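PDB 4OVK: periplasmic binding protein from Veillonella parvula, which probably captures a solute outside the cytoplasmic membrane and delivers it to a partner ABC transporter for uptake. Local coordinates for residues D103-D109 against I123-K129; L175-V181 against I296-T300; T190-N194 against A211-K215; V283-L287 against F313-Y318. All coordinates share one frame; numbering follows the deposited sequence.

Contact 1: residues D103-D109 against I123-K129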
# COMPACT_ATOMS: atom_id res chain seq x y z
N ASP A 103 9.33 -20.17 12.19
CA ASP A 103 10.74 -19.91 12.41
C ASP A 103 10.99 -18.45 12.76
O ASP A 103 12.03 -18.14 13.32
CB ASP A 103 11.54 -20.28 11.17
CG ASP A 103 11.39 -21.72 10.81
OD1 ASP A 103 11.40 -22.58 11.71
OD2 ASP A 103 11.26 -22.00 9.61
N VAL A 104 10.07 -17.56 12.38
CA VAL A 104 10.18 -16.15 12.74
C VAL A 104 8.80 -15.52 12.59
O VAL A 104 7.99 -15.96 11.77
CB VAL A 104 11.26 -15.40 11.88
CG1 VAL A 104 10.88 -15.37 10.42
CG2 VAL A 104 11.52 -13.99 12.40
N VAL A 105 8.54 -14.54 13.45
CA VAL A 105 7.33 -13.74 13.41
C VAL A 105 7.72 -12.28 13.20
O VAL A 105 8.60 -11.75 13.89
CB VAL A 105 6.53 -13.87 14.72
CG1 VAL A 105 5.19 -13.12 14.63
CG2 VAL A 105 6.30 -15.34 15.04
N ILE A 106 7.05 -11.63 12.26
CA ILE A 106 7.23 -10.20 12.04
C ILE A 106 6.21 -9.51 12.93
O ILE A 106 5.01 -9.81 12.85
CB ILE A 106 6.98 -9.81 10.56
CG1 ILE A 106 7.73 -10.75 9.60
CG2 ILE A 106 7.38 -8.36 10.32
CD1 ILE A 106 9.23 -10.80 9.79
N ILE A 107 6.68 -8.59 13.77
CA ILE A 107 5.84 -7.82 14.68
C ILE A 107 6.15 -6.33 14.53
O ILE A 107 7.04 -5.95 13.79
CB ILE A 107 6.02 -8.24 16.15
CG1 ILE A 107 7.46 -8.00 16.63
CG2 ILE A 107 5.62 -9.70 16.34
CD1 ILE A 107 7.65 -8.25 18.12
N TRP A 108 5.42 -5.50 15.27
CA TRP A 108 5.64 -4.06 15.30
C TRP A 108 6.64 -3.66 16.37
O TRP A 108 6.74 -4.31 17.43
CB TRP A 108 4.34 -3.33 15.61
CG TRP A 108 3.33 -3.31 14.51
CD1 TRP A 108 2.07 -3.82 14.56
CD2 TRP A 108 3.48 -2.73 13.21
NE1 TRP A 108 1.42 -3.59 13.38
CE2 TRP A 108 2.26 -2.93 12.53
CE3 TRP A 108 4.52 -2.06 12.56
CZ2 TRP A 108 2.05 -2.47 11.23
CZ3 TRP A 108 4.31 -1.62 11.25
CH2 TRP A 108 3.09 -1.83 10.61
N ASP A 109 7.35 -2.56 16.11
CA ASP A 109 8.31 -1.99 17.07
C ASP A 109 7.69 -1.67 18.43
O ASP A 109 8.38 -1.76 19.45
CB ASP A 109 8.99 -0.74 16.49
CG ASP A 109 8.01 0.34 16.07
OD1 ASP A 109 6.78 0.12 16.10
OD2 ASP A 109 8.50 1.42 15.69
N ILE A 123 10.54 -18.72 19.92
CA ILE A 123 10.10 -18.24 18.61
C ILE A 123 10.73 -16.88 18.32
O ILE A 123 10.37 -15.88 18.96
CB ILE A 123 8.57 -18.13 18.52
CG1 ILE A 123 7.91 -19.48 18.85
CG2 ILE A 123 8.16 -17.65 17.13
CD1 ILE A 123 6.42 -19.36 19.06
N PRO A 124 11.66 -16.83 17.35
CA PRO A 124 12.26 -15.54 17.00
C PRO A 124 11.23 -14.57 16.46
O PRO A 124 10.27 -14.97 15.79
CB PRO A 124 13.27 -15.92 15.91
CG PRO A 124 13.61 -17.35 16.20
CD PRO A 124 12.31 -17.95 16.64
N ALA A 125 11.43 -13.30 16.76
CA ALA A 125 10.56 -12.23 16.30
C ALA A 125 11.39 -11.02 15.89
O ALA A 125 12.35 -10.66 16.58
CB ALA A 125 9.59 -11.85 17.40
N VAL A 126 11.01 -10.40 14.78
CA VAL A 126 11.68 -9.21 14.29
C VAL A 126 10.69 -8.08 14.24
O VAL A 126 9.54 -8.26 13.79
CB VAL A 126 12.37 -9.39 12.92
CG1 VAL A 126 13.53 -10.39 13.03
CG2 VAL A 126 11.41 -9.84 11.85
N SER A 127 11.13 -6.92 14.70
CA SER A 127 10.27 -5.75 14.80
C SER A 127 10.51 -4.84 13.62
O SER A 127 11.66 -4.56 13.26
CB SER A 127 10.52 -5.01 16.11
OG SER A 127 10.19 -5.83 17.24
N ILE A 128 9.43 -4.39 12.99
CA ILE A 128 9.51 -3.39 11.95
C ILE A 128 8.76 -2.11 12.36
O ILE A 128 8.18 -2.04 13.44
CB ILE A 128 8.97 -3.93 10.61
CG1 ILE A 128 7.51 -4.34 10.74
CG2 ILE A 128 9.81 -5.10 10.12
CD1 ILE A 128 6.85 -4.43 9.40
N LYS A 129 8.80 -1.10 11.48
CA LYS A 129 8.20 0.22 11.73
C LYS A 129 7.17 0.61 10.68
O LYS A 129 7.14 0.03 9.59
CB LYS A 129 9.28 1.29 11.73
CG LYS A 129 10.35 1.14 12.80
CD LYS A 129 11.06 2.48 12.98
CE LYS A 129 12.41 2.32 13.66
NZ LYS A 129 12.29 1.65 14.98
O HOH W 1 9.26 -4.56 19.43
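The parallel pairing of V104-W108 with A125-I128 closes a beta-alpha-beta crossover, in which helix 112-120 carries the chain from one strand to its neighbour. The backbone bonds interlock as parallel strands require: V105 N gives to P124 O, V105 O receives V126 N, I107 N gives to V126 O, and I107 O receives I128 N. The bond from I107 N to V126 O is 2.9 Å long and almost straight, at 175°. A fifth bond, from D109 N to I128 O at 2.8 Å, carries the ladder into the loop.

V105, I107, A125 and S127 share the face under helix 112-120, where V105 CG2 meets I123 CG2 at 3.6 Å. I107 CG1 stands between its backbone N and carbonyl carbon (chi1 62°), which brings it 3.5 Å from S127 OG and leaves CD1 within 4.2 Å of A125 CB. V126, beside I106 on the other face, packs on I146 of helix 133-147, and I128 on its L142.

At the C-terminal end of the pair, K129 O lies in the plane of the W108 ring at its edge, 3.7 Å from CZ3. A water donating to D109 O sits 2.7 Å from S127 OG, while D109 OD2 and K129 NZ, itself weakly bonded to L20 O, form a long salt bridge of 3.9 Å. Four parallel strands in the order 2-1-3-4, with 125-128 outermost, are the core of a Rossmann-like lobe of a periplasmic binding protein.

Contact 2: residues L175-V181 against I296-T300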
# COMPACT_ATOMS: atom_id res chain seq x y z
N LEU A 175 5.86 23.44 -9.87
CA LEU A 175 5.08 24.01 -10.97
C LEU A 175 4.05 25.01 -10.45
O LEU A 175 3.53 24.88 -9.34
CB LEU A 175 4.36 22.93 -11.78
CG LEU A 175 5.24 21.94 -12.56
CD1 LEU A 175 4.42 20.74 -13.03
CD2 LEU A 175 5.93 22.62 -13.74
N PRO A 176 3.76 26.03 -11.25
CA PRO A 176 2.71 26.99 -10.92
C PRO A 176 1.33 26.48 -11.34
O PRO A 176 1.24 25.58 -12.17
CB PRO A 176 3.11 28.22 -11.74
CG PRO A 176 3.80 27.66 -12.95
CD PRO A 176 4.42 26.34 -12.54
N ASN A 177 0.27 27.06 -10.78
CA ASN A 177 -1.13 26.72 -11.14
C ASN A 177 -1.51 25.22 -11.07
O ASN A 177 -2.18 24.68 -11.96
CB ASN A 177 -1.52 27.35 -12.49
CG ASN A 177 -0.74 26.78 -13.67
OD1 ASN A 177 -0.79 25.57 -13.95
ND2 ASN A 177 -0.01 27.64 -14.38
N LYS A 178 -1.13 24.55 -9.99
CA LYS A 178 -1.37 23.11 -9.84
C LYS A 178 -2.86 22.78 -9.66
O LYS A 178 -3.58 23.54 -9.03
CB LYS A 178 -0.59 22.61 -8.63
CG LYS A 178 0.91 22.86 -8.71
CD LYS A 178 1.61 22.35 -7.46
CE LYS A 178 2.53 23.39 -6.86
NZ LYS A 178 3.05 22.89 -5.56
N PRO A 179 -3.33 21.64 -10.22
CA PRO A 179 -4.72 21.23 -9.97
C PRO A 179 -4.95 20.95 -8.49
O PRO A 179 -4.07 20.40 -7.83
CB PRO A 179 -4.88 19.93 -10.78
CG PRO A 179 -3.74 19.89 -11.72
CD PRO A 179 -2.62 20.67 -11.08
N LYS A 180 -6.12 21.34 -7.98
CA LYS A 180 -6.49 21.07 -6.60
C LYS A 180 -7.09 19.67 -6.49
O LYS A 180 -8.07 19.34 -7.17
CB LYS A 180 -7.48 22.11 -6.10
CG LYS A 180 -7.72 22.04 -4.60
CD LYS A 180 -8.69 23.11 -4.12
CE LYS A 180 -8.18 24.51 -4.35
NZ LYS A 180 -8.97 25.49 -3.57
N VAL A 181 -6.51 18.85 -5.61
CA VAL A 181 -6.84 17.43 -5.51
C VAL A 181 -7.34 17.10 -4.12
O VAL A 181 -6.71 17.48 -3.12
CB VAL A 181 -5.62 16.52 -5.81
CG1 VAL A 181 -6.02 15.06 -5.83
CG2 VAL A 181 -4.94 16.92 -7.13
N ILE A 296 -2.47 14.04 -12.78
CA ILE A 296 -2.35 15.41 -12.27
C ILE A 296 -1.53 16.31 -13.21
O ILE A 296 -1.95 17.43 -13.52
CB ILE A 296 -1.80 15.39 -10.83
CG1 ILE A 296 -2.76 14.60 -9.93
CG2 ILE A 296 -1.60 16.82 -10.33
CD1 ILE A 296 -2.25 14.30 -8.53
N GLN A 297 -0.36 15.82 -13.65
CA GLN A 297 0.52 16.57 -14.55
C GLN A 297 0.97 15.71 -15.73
O GLN A 297 2.15 15.38 -15.84
CB GLN A 297 1.76 17.07 -13.81
CG GLN A 297 1.47 18.03 -12.67
CD GLN A 297 1.02 19.41 -13.12
OE1 GLN A 297 1.01 19.75 -14.31
NE2 GLN A 297 0.68 20.23 -12.15
N PRO A 298 0.03 15.34 -16.61
CA PRO A 298 0.39 14.45 -17.72
C PRO A 298 1.47 15.00 -18.66
O PRO A 298 2.20 14.21 -19.26
CB PRO A 298 -0.94 14.27 -18.46
CG PRO A 298 -1.76 15.45 -18.09
CD PRO A 298 -1.38 15.75 -16.67
N ASP A 299 1.56 16.32 -18.81
CA ASP A 299 2.56 16.92 -19.68
C ASP A 299 3.98 16.78 -19.13
O ASP A 299 4.94 16.73 -19.89
CB ASP A 299 2.23 18.40 -19.97
CG ASP A 299 1.00 18.57 -20.88
OD1 ASP A 299 0.49 17.56 -21.41
OD2 ASP A 299 0.54 19.73 -21.07
N THR A 300 4.10 16.71 -17.80
CA THR A 300 5.37 16.48 -17.12
C THR A 300 5.72 14.98 -17.13
O THR A 300 6.85 14.58 -17.45
CB THR A 300 5.28 16.99 -15.66
OG1 THR A 300 5.09 18.41 -15.67
CG2 THR A 300 6.54 16.64 -14.87
O HOH W 2 0.15 23.11 -12.73
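Two successive bends fold the side chain of Q297 back toward L175 and P179: CG lies anti to its carbonyl carbon (chi1 -62°), and a second turn (chi2 -72°) places the amide between them. Q297 is the first residue to leave helix 285-296, and P179 stands just ahead of strand 180-184 of the second parallel sheet, so the contact joins the end of a covering helix to the start of a strand in an alpha/beta lobe.

The amide is held from both sides by carbon. L175 comes from the opposite direction and sets CD1 over one face, 3.7 Å from Q297 CD and almost straight above it. The same methyl also rests 3.6 Å from T300 OG1, sliding past that side chain. From the other side of the amide plane P179 CD approaches Q297 NE2 at 3.5 Å, and the next ring carbon, P179 CG, lies 3.5 Å from I296 O.

Deeper in, the contact is purely apolar. I296 CG2 leans on the P179 ring, and I296 CD1 meets V181 CG2 at 4.0 Å; I296 and V181 both continue onto strand 233-236, on I233 and I235 respectively.

No direct hydrogen bond crosses between the segments, yet the amide nitrogen is well supplied, because Q297 NE2 also gives a proton to G206 O. A water 3.0 Å from Q297 NE2 accepts from it as well and lies 2.8 Å from P176 O.

Contact 3: residues T190-N194 against A211-K215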
# COMPACT_ATOMS: atom_id res chain seq x y z
N THR A 190 -15.03 11.89 4.87
CA THR A 190 -13.72 11.76 5.47
C THR A 190 -12.67 11.85 4.37
O THR A 190 -12.76 11.15 3.36
CB THR A 190 -13.58 10.43 6.22
OG1 THR A 190 -14.61 10.37 7.22
CG2 THR A 190 -12.22 10.33 6.90
N VAL A 191 -11.68 12.72 4.59
CA VAL A 191 -10.69 13.05 3.57
C VAL A 191 -9.29 12.89 4.15
O VAL A 191 -9.11 12.88 5.38
CB VAL A 191 -10.89 14.49 3.04
CG1 VAL A 191 -12.33 14.67 2.55
CG2 VAL A 191 -10.57 15.53 4.10
N ALA A 192 -8.31 12.78 3.27
CA ALA A 192 -6.91 12.72 3.66
C ALA A 192 -6.43 14.10 4.12
O ALA A 192 -6.53 15.07 3.37
CB ALA A 192 -6.06 12.25 2.49
N GLY A 193 -5.93 14.17 5.34
CA GLY A 193 -5.47 15.43 5.94
C GLY A 193 -3.98 15.64 5.76
O GLY A 193 -3.30 14.82 5.13
N ASN A 194 -3.46 16.73 6.32
CA ASN A 194 -2.07 17.11 6.06
C ASN A 194 -1.00 16.30 6.80
O ASN A 194 0.19 16.54 6.62
CB ASN A 194 -1.86 18.62 6.26
CG ASN A 194 -2.08 19.07 7.69
OD1 ASN A 194 -1.73 18.37 8.65
ND2 ASN A 194 -2.68 20.25 7.84
N ALA A 211 -7.34 19.75 0.92
CA ALA A 211 -7.46 19.67 2.39
C ALA A 211 -6.16 20.02 3.13
O ALA A 211 -5.92 19.55 4.24
CB ALA A 211 -7.92 18.27 2.78
N LYS A 212 -5.34 20.85 2.49
CA LYS A 212 -4.06 21.34 3.02
C LYS A 212 -4.12 21.84 4.46
O LYS A 212 -3.17 21.63 5.24
CB LYS A 212 -3.59 22.46 2.07
CG LYS A 212 -2.56 23.44 2.59
CD LYS A 212 -2.34 24.54 1.56
CE LYS A 212 -3.46 25.57 1.61
NZ LYS A 212 -3.78 26.09 0.26
N ASP A 213 -5.21 22.51 4.82
CA ASP A 213 -5.34 23.09 6.16
C ASP A 213 -6.16 22.22 7.12
O ASP A 213 -6.50 22.67 8.20
CB ASP A 213 -5.92 24.50 6.06
CG ASP A 213 -5.02 25.44 5.26
OD1 ASP A 213 -3.78 25.41 5.47
OD2 ASP A 213 -5.54 26.22 4.43
N THR A 214 -6.43 20.98 6.74
CA THR A 214 -7.11 20.01 7.61
C THR A 214 -6.07 19.06 8.22
O THR A 214 -5.32 18.42 7.49
CB THR A 214 -8.18 19.21 6.84
OG1 THR A 214 -9.19 20.10 6.35
CG2 THR A 214 -8.84 18.16 7.72
N LYS A 215 -6.04 18.98 9.55
CA LYS A 215 -5.04 18.18 10.27
C LYS A 215 -5.43 16.71 10.28
O LYS A 215 -6.57 16.37 10.00
CB LYS A 215 -4.92 18.67 11.72
CG LYS A 215 -4.59 20.14 11.89
CD LYS A 215 -4.75 20.57 13.34
CE LYS A 215 -4.81 22.08 13.49
NZ LYS A 215 -3.58 22.74 12.98
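N194 does most of the gripping where the loop after strand 190-192 meets residues A211-K215. Its backbone N-H runs to T214 O over 2.8 Å at 161°. Its CG stands between N and the carbonyl carbon (chi1 64°), which lets ND2 reach K212 O at 3.0 Å, in the plane of its own amide but from above the carbonyl plane. G193 CA passes 3.4 Å from T214 O, where a beta carbon would collide with T214 O and K215 O.

The two acceptors belong to a type I beta turn, A211 to T214, closed by T214 N bonding to A211 O; it lies just ahead of strand 218-220, the antiparallel partner of 190-192. A leucine in place of N194 has no amide to give, so K212 O would probably be left without this donor and the turn held less firmly.

Toward the strand the fit stays close, with the A211 methyl 3.5 Å from A192 O and 4.0 Å from V191 CG2. Q199 NE2 bonds both A192 O and A211 O. The outer side is looser: K212, D213 and K215 are exposed and their side chains start away from the loop, K212 NZ making a long, weak ion pair with E208.

Contact 4: residues V283-L287 against F313-Y318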
# COMPACT_ATOMS: atom_id res chain seq x y z
N VAL A 283 4.76 -2.13 -1.48
CA VAL A 283 5.82 -2.52 -2.42
C VAL A 283 5.58 -1.95 -3.85
O VAL A 283 6.51 -1.70 -4.61
CB VAL A 283 6.01 -4.06 -2.38
CG1 VAL A 283 5.07 -4.77 -3.35
CG2 VAL A 283 7.44 -4.43 -2.66
N GLU A 284 4.33 -1.71 -4.17
CA GLU A 284 3.93 -1.17 -5.48
C GLU A 284 3.73 0.37 -5.49
O GLU A 284 3.27 0.93 -6.49
CB GLU A 284 2.67 -1.90 -5.93
CG GLU A 284 2.90 -3.40 -6.09
CD GLU A 284 1.65 -4.21 -6.36
OE1 GLU A 284 0.53 -3.74 -6.09
OE2 GLU A 284 1.80 -5.36 -6.80
N THR A 285 4.09 1.05 -4.42
CA THR A 285 3.93 2.51 -4.35
C THR A 285 4.47 3.28 -5.58
O THR A 285 3.81 4.22 -6.04
CB THR A 285 4.51 3.10 -3.05
OG1 THR A 285 3.73 2.63 -1.95
CG2 THR A 285 4.48 4.63 -3.07
N PRO A 286 5.63 2.89 -6.12
CA PRO A 286 6.08 3.60 -7.34
C PRO A 286 5.08 3.57 -8.50
O PRO A 286 5.03 4.51 -9.31
CB PRO A 286 7.37 2.87 -7.71
CG PRO A 286 7.89 2.38 -6.43
CD PRO A 286 6.68 1.97 -5.63
N LEU A 287 4.29 2.49 -8.60
CA LEU A 287 3.26 2.39 -9.64
C LEU A 287 2.09 3.34 -9.35
O LEU A 287 1.53 3.98 -10.26
CB LEU A 287 2.78 0.95 -9.79
CG LEU A 287 3.89 -0.01 -10.23
CD1 LEU A 287 3.48 -1.44 -9.98
CD2 LEU A 287 4.30 0.19 -11.70
N PHE A 313 6.81 -5.02 -13.73
CA PHE A 313 6.94 -5.25 -12.28
C PHE A 313 6.41 -6.65 -11.89
O PHE A 313 7.11 -7.41 -11.22
CB PHE A 313 6.20 -4.16 -11.52
CG PHE A 313 6.45 -4.18 -10.03
CD1 PHE A 313 5.75 -5.04 -9.20
CD2 PHE A 313 7.40 -3.34 -9.47
CE1 PHE A 313 5.97 -5.04 -7.82
CE2 PHE A 313 7.64 -3.35 -8.11
CZ PHE A 313 6.93 -4.21 -7.29
N TYR A 314 5.21 -6.99 -12.36
CA TYR A 314 4.60 -8.30 -12.03
C TYR A 314 5.42 -9.44 -12.61
O TYR A 314 5.64 -10.46 -11.97
CB TYR A 314 3.12 -8.35 -12.49
CG TYR A 314 2.19 -7.75 -11.46
CD1 TYR A 314 2.38 -6.45 -10.98
CD2 TYR A 314 1.13 -8.47 -10.94
CE1 TYR A 314 1.58 -5.91 -10.00
CE2 TYR A 314 0.32 -7.95 -9.93
CZ TYR A 314 0.53 -6.67 -9.47
OH TYR A 314 -0.25 -6.16 -8.47
N ASN A 315 5.91 -9.27 -13.84
CA ASN A 315 6.76 -10.30 -14.45
C ASN A 315 8.08 -10.49 -13.68
O ASN A 315 8.51 -11.62 -13.41
CB ASN A 315 7.05 -9.97 -15.92
CG ASN A 315 8.07 -10.92 -16.53
OD1 ASN A 315 9.27 -10.65 -16.53
ND2 ASN A 315 7.59 -12.06 -16.99
N THR A 316 8.72 -9.38 -13.33
CA THR A 316 10.07 -9.42 -12.72
C THR A 316 10.02 -9.98 -11.31
O THR A 316 10.80 -10.88 -10.95
CB THR A 316 10.69 -8.01 -12.71
OG1 THR A 316 10.90 -7.58 -14.06
CG2 THR A 316 12.03 -7.98 -11.97
N PHE A 317 9.09 -9.47 -10.52
CA PHE A 317 9.07 -9.78 -9.10
C PHE A 317 8.16 -10.94 -8.70
O PHE A 317 8.47 -11.67 -7.74
CB PHE A 317 8.78 -8.50 -8.30
CG PHE A 317 9.84 -7.46 -8.45
CD1 PHE A 317 11.14 -7.69 -7.99
CD2 PHE A 317 9.57 -6.26 -9.07
CE1 PHE A 317 12.13 -6.74 -8.15
CE2 PHE A 317 10.56 -5.29 -9.22
CZ PHE A 317 11.84 -5.53 -8.75
N TYR A 318 7.07 -11.14 -9.43
CA TYR A 318 6.10 -12.17 -9.08
C TYR A 318 6.07 -13.34 -10.09
O TYR A 318 5.37 -14.32 -9.87
CB TYR A 318 4.69 -11.60 -8.99
CG TYR A 318 4.49 -10.35 -8.18
CD1 TYR A 318 5.26 -10.05 -7.07
CD2 TYR A 318 3.48 -9.46 -8.50
CE1 TYR A 318 5.05 -8.90 -6.33
CE2 TYR A 318 3.25 -8.32 -7.77
CZ TYR A 318 4.03 -8.05 -6.66
OH TYR A 318 3.81 -6.91 -5.92
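E284 offers a single carboxylate oxygen to two tyrosines of helix 306-318. Its CG lies anti to the carbonyl carbon (chi1 -61°) and the chain beyond is extended, so the carboxylate is delivered straight to the helix. Y318 OH donates to E284 OE2 at 2.7 Å, meeting it on the anti side and 34° out of the carboxylate plane. Y314 OH gives the same oxygen a second, weak bond of 2.8 Å. The tyrosines support each other one turn apart, with Y318 CE2 over the centre of the Y314 ring. E284 OE1 receives W278 NE1 and I275 N, so both oxygens of this buried group are satisfied, and four donors would probably help it remain ionised. With an alanine here, the two hydroxyls and the N-H groups of W278 and I275 would probably be left without their carboxylate acceptor in a buried place.

F313 turns the other way: CG is anti to its backbone N (chi1 -171°), which sends the ring between the helices. L287 CD1 lies over one face, 4.0 Å from F313 CG, and F317 CD2 covers the opposite face. E284 CG is 3.9 Å from F313 CE1, and V283 CG1 touches Y318 OH at 3.6 Å.

E284 is the N-cap residue of helix 285-296, which here meets the last turns of 306-318. Helix 150-170 closes one flank, Y159 meeting F313 edge-to-face and H160 bonding V283 O, while L74 of helix 71-74 touches both tyrosines.

In the fold
Contacts 1 and 2 belong to two different parallel sheets, both with strand order 2-1-3-4, and their centres lie 41 Å apart on opposite sides of the chain's centre. Contact 3 shares the second lobe with contact 2: strands 180-184 and 190-192 follow each other, and the nearest atoms of the two contacts are about 5 Å apart. Contact 4 is the most central, with nearest atoms about 11 Å from those of contact 1 and about 11 Å from those of contact 2. Helix 285-296 runs from contact 4 to contact 2, tying the pair together. In relatives of this family the solute lies in the cleft between the two lobes, which is probably true here.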